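Local coordinates for lipolytic protein G-D-S-L family (Chitinophaga pinensis, PDB 4Q7Q) that is probably an esterase or lipase of the SGNH hydrolase superfamily, although its natural substrate and precise function are not established, at residues Q96-N101 against S107-I112. Numbering follows the deposited sequence.
Sequences QHDNGN and SFRIII
Arg-109 reaches off its helix into the curl of the loop 97-101 and lays one face of its guanidinium against Asp-98, whose CA sits 3.7 Å above the centre of the plane. Arg-109 CG stands anti to the backbone N (chi1 169°), and a bend at chi3 (45°) turns the flat head under the loop. Asp-98 OD1 hangs over that same group, 3.4 Å from Arg-109 NH1 but well out of its plane, so this salt bridge works by charge alone; the carboxylate is tilted 30° from the guanidinium. The same OD1 closes an Asx turn by accepting from Gly-100 N. Two waters complete the link: one joins Asp-98 OD1 to Arg-109 NH1, the other takes NH1 and Asn-99 N as donors. Replacing Arg-109 with a leucine would probably leave Asp-98 without its opposite charge and both waters without their NH1 partner. Farther along, Ser-107 OG donates to Asn-101 OD1 at 2.6 Å, nearly in line with the C=O, while Ile-110 CD1 packs crosswise against Asn-101 CB at 3.6 Å. Arg-109 NE bonds to the carbonyl of Asp-94, and Asn-101 ND2 to that of Gly-57. Thus the first turns of helix 104-118 hold the surface loop that leaves helix 92-96, while Ala-60 of helix 56-61 touches both Asn-101 and Ile-110.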
loop_
_atom_site.group_PDB
_atom_site.type_symbol
_atom_site.label_atom_id
_atom_site.label_comp_id
_atom_site.label_asym_id
_atom_site.label_seq_id
_atom_site.Cartn_x
_atom_site.Cartn_y
_atom_site.Cartn_z
ATOM N N GLN A 96 -4.381 -22.441 1.090
ATOM C CA GLN A 96 -3.859 -23.805 1.098
ATOM C C GLN A 96 -4.296 -24.594 -0.124
ATOM O O GLN A 96 -3.566 -25.467 -0.611
ATOM C CB GLN A 96 -4.317 -24.529 2.364
ATOM C CG GLN A 96 -3.669 -24.005 3.632
ATOM C CD GLN A 96 -4.408 -24.441 4.880
ATOM O OE1 GLN A 96 -5.625 -24.609 4.865
ATOM N NE2 GLN A 96 -3.675 -24.619 5.973
ATOM N N HIS A 97 -5.495 -24.296 -0.610
ATOM C CA HIS A 97 -6.083 -25.041 -1.712
ATOM C C HIS A 97 -6.526 -24.113 -2.830
ATOM O O HIS A 97 -6.798 -22.930 -2.604
ATOM C CB HIS A 97 -7.274 -25.859 -1.217
ATOM C CG HIS A 97 -6.959 -26.728 -0.042
ATOM N ND1 HIS A 97 -6.319 -27.943 -0.165
ATOM C CD2 HIS A 97 -7.190 -26.555 1.280
ATOM C CE1 HIS A 97 -6.170 -28.482 1.031
ATOM N NE2 HIS A 97 -6.690 -27.661 1.925
ATOM N N ASP A 98 -6.601 -24.661 -4.036
ATOM C CA ASP A 98 -6.984 -23.892 -5.208
ATOM C C ASP A 98 -8.502 -23.779 -5.310
ATOM O O ASP A 98 -9.165 -24.643 -5.891
ATOM C CB ASP A 98 -6.416 -24.539 -6.469
ATOM C CG ASP A 98 -6.586 -23.671 -7.701
ATOM O OD1 ASP A 98 -7.264 -22.621 -7.615
ATOM O OD2 ASP A 98 -6.047 -24.051 -8.764
ATOM N N ASN A 99 -9.041 -22.702 -4.748
ATOM C CA ASN A 99 -10.458 -22.408 -4.859
ATOM C C ASN A 99 -10.690 -21.275 -5.847
ATOM O O ASN A 99 -11.749 -20.649 -5.855
ATOM C CB ASN A 99 -11.035 -22.054 -3.488
ATOM C CG ASN A 99 -10.884 -23.186 -2.493
ATOM O OD1 ASN A 99 -10.902 -24.360 -2.869
ATOM N ND2 ASN A 99 -10.719 -22.841 -1.218
ATOM N N GLY A 100 -9.691 -21.023 -6.688
ATOM C CA GLY A 100 -9.775 -19.946 -7.655
ATOM C C GLY A 100 -9.297 -18.612 -7.113
ATOM O O GLY A 100 -9.072 -18.452 -5.913
ATOM N N ASN A 101 -9.145 -17.651 -8.017
ATOM C CA ASN A 101 -8.720 -16.297 -7.672
ATOM C C ASN A 101 -9.896 -15.457 -7.171
ATOM O O ASN A 101 -10.213 -14.411 -7.730
ATOM C CB ASN A 101 -8.087 -15.656 -8.906
ATOM C CG ASN A 101 -7.480 -14.304 -8.616
ATOM O OD1 ASN A 101 -7.059 -14.028 -7.486
ATOM N ND2 ASN A 101 -7.439 -13.449 -9.632
ATOM N N SER A 107 -5.589 -15.104 -3.989
ATOM C CA SER A 107 -4.684 -14.315 -4.827
ATOM C C SER A 107 -3.250 -14.459 -4.354
ATOM O O SER A 107 -2.327 -14.538 -5.162
ATOM C CB SER A 107 -5.066 -12.835 -4.804
ATOM O OG SER A 107 -6.348 -12.636 -5.368
ATOM N N PHE A 108 -3.057 -14.473 -3.040
ATOM C CA PHE A 108 -1.705 -14.612 -2.514
ATOM C C PHE A 108 -1.138 -15.993 -2.806
ATOM O O PHE A 108 0.065 -16.127 -3.042
ATOM C CB PHE A 108 -1.631 -14.258 -1.030
ATOM C CG PHE A 108 -1.439 -12.789 -0.779
ATOM C CD1 PHE A 108 -2.475 -11.899 -0.998
ATOM C CD2 PHE A 108 -0.221 -12.300 -0.330
ATOM C CE1 PHE A 108 -2.301 -10.533 -0.772
ATOM C CE2 PHE A 108 -0.037 -10.944 -0.101
ATOM C CZ PHE A 108 -1.081 -10.054 -0.320
ATOM N N ARG A 109 -2.001 -17.006 -2.825
ATOM C CA ARG A 109 -1.581 -18.346 -3.219
ATOM C C ARG A 109 -1.023 -18.331 -4.644
ATOM O O ARG A 109 0.058 -18.869 -4.907
ATOM C CB ARG A 109 -2.739 -19.349 -3.096
ATOM C CG ARG A 109 -2.439 -20.707 -3.739
ATOM C CD ARG A 109 -3.659 -21.636 -3.719
ATOM N NE ARG A 109 -4.874 -20.935 -4.129
ATOM C CZ ARG A 109 -5.203 -20.674 -5.390
ATOM N NH1 ARG A 109 -6.321 -20.011 -5.658
ATOM N NH2 ARG A 109 -4.411 -21.063 -6.384
ATOM N N ILE A 110 -1.751 -17.691 -5.551
ATOM C CA ILE A 110 -1.332 -17.571 -6.943
ATOM C C ILE A 110 -0.013 -16.804 -7.074
ATOM O O ILE A 110 0.898 -17.227 -7.790
ATOM C CB ILE A 110 -2.438 -16.879 -7.773
ATOM C CG1 ILE A 110 -3.670 -17.782 -7.839
ATOM C CG2 ILE A 110 -1.939 -16.509 -9.166
ATOM C CD1 ILE A 110 -4.840 -17.129 -8.513
ATOM N N ILE A 111 0.094 -15.685 -6.364
ATOM C CA ILE A 111 1.280 -14.841 -6.449
ATOM C C ILE A 111 2.516 -15.529 -5.882
ATOM O O ILE A 111 3.566 -15.560 -6.523
ATOM C CB ILE A 111 1.063 -13.495 -5.734
ATOM C CG1 ILE A 111 -0.012 -12.686 -6.460
ATOM C CG2 ILE A 111 2.366 -12.705 -5.661
ATOM C CD1 ILE A 111 -0.603 -11.554 -5.625
ATOM N N ILE A 112 2.392 -16.101 -4.691
ATOM C CA ILE A 112 3.533 -16.776 -4.078
ATOM C C ILE A 112 3.941 -18.008 -4.887
ATOM O O ILE A 112 5.129 -18.298 -5.037
ATOM C CB ILE A 112 3.259 -17.114 -2.600
ATOM C CG1 ILE A 112 3.265 -15.818 -1.786
ATOM C CG2 ILE A 112 4.302 -18.091 -2.058
ATOM C CD1 ILE A 112 2.691 -15.960 -0.402
HETATM O O HOH W 1 -6.444 -20.234 -8.575
HETATM O O HOH W 2 -8.096 -20.205 -3.655
#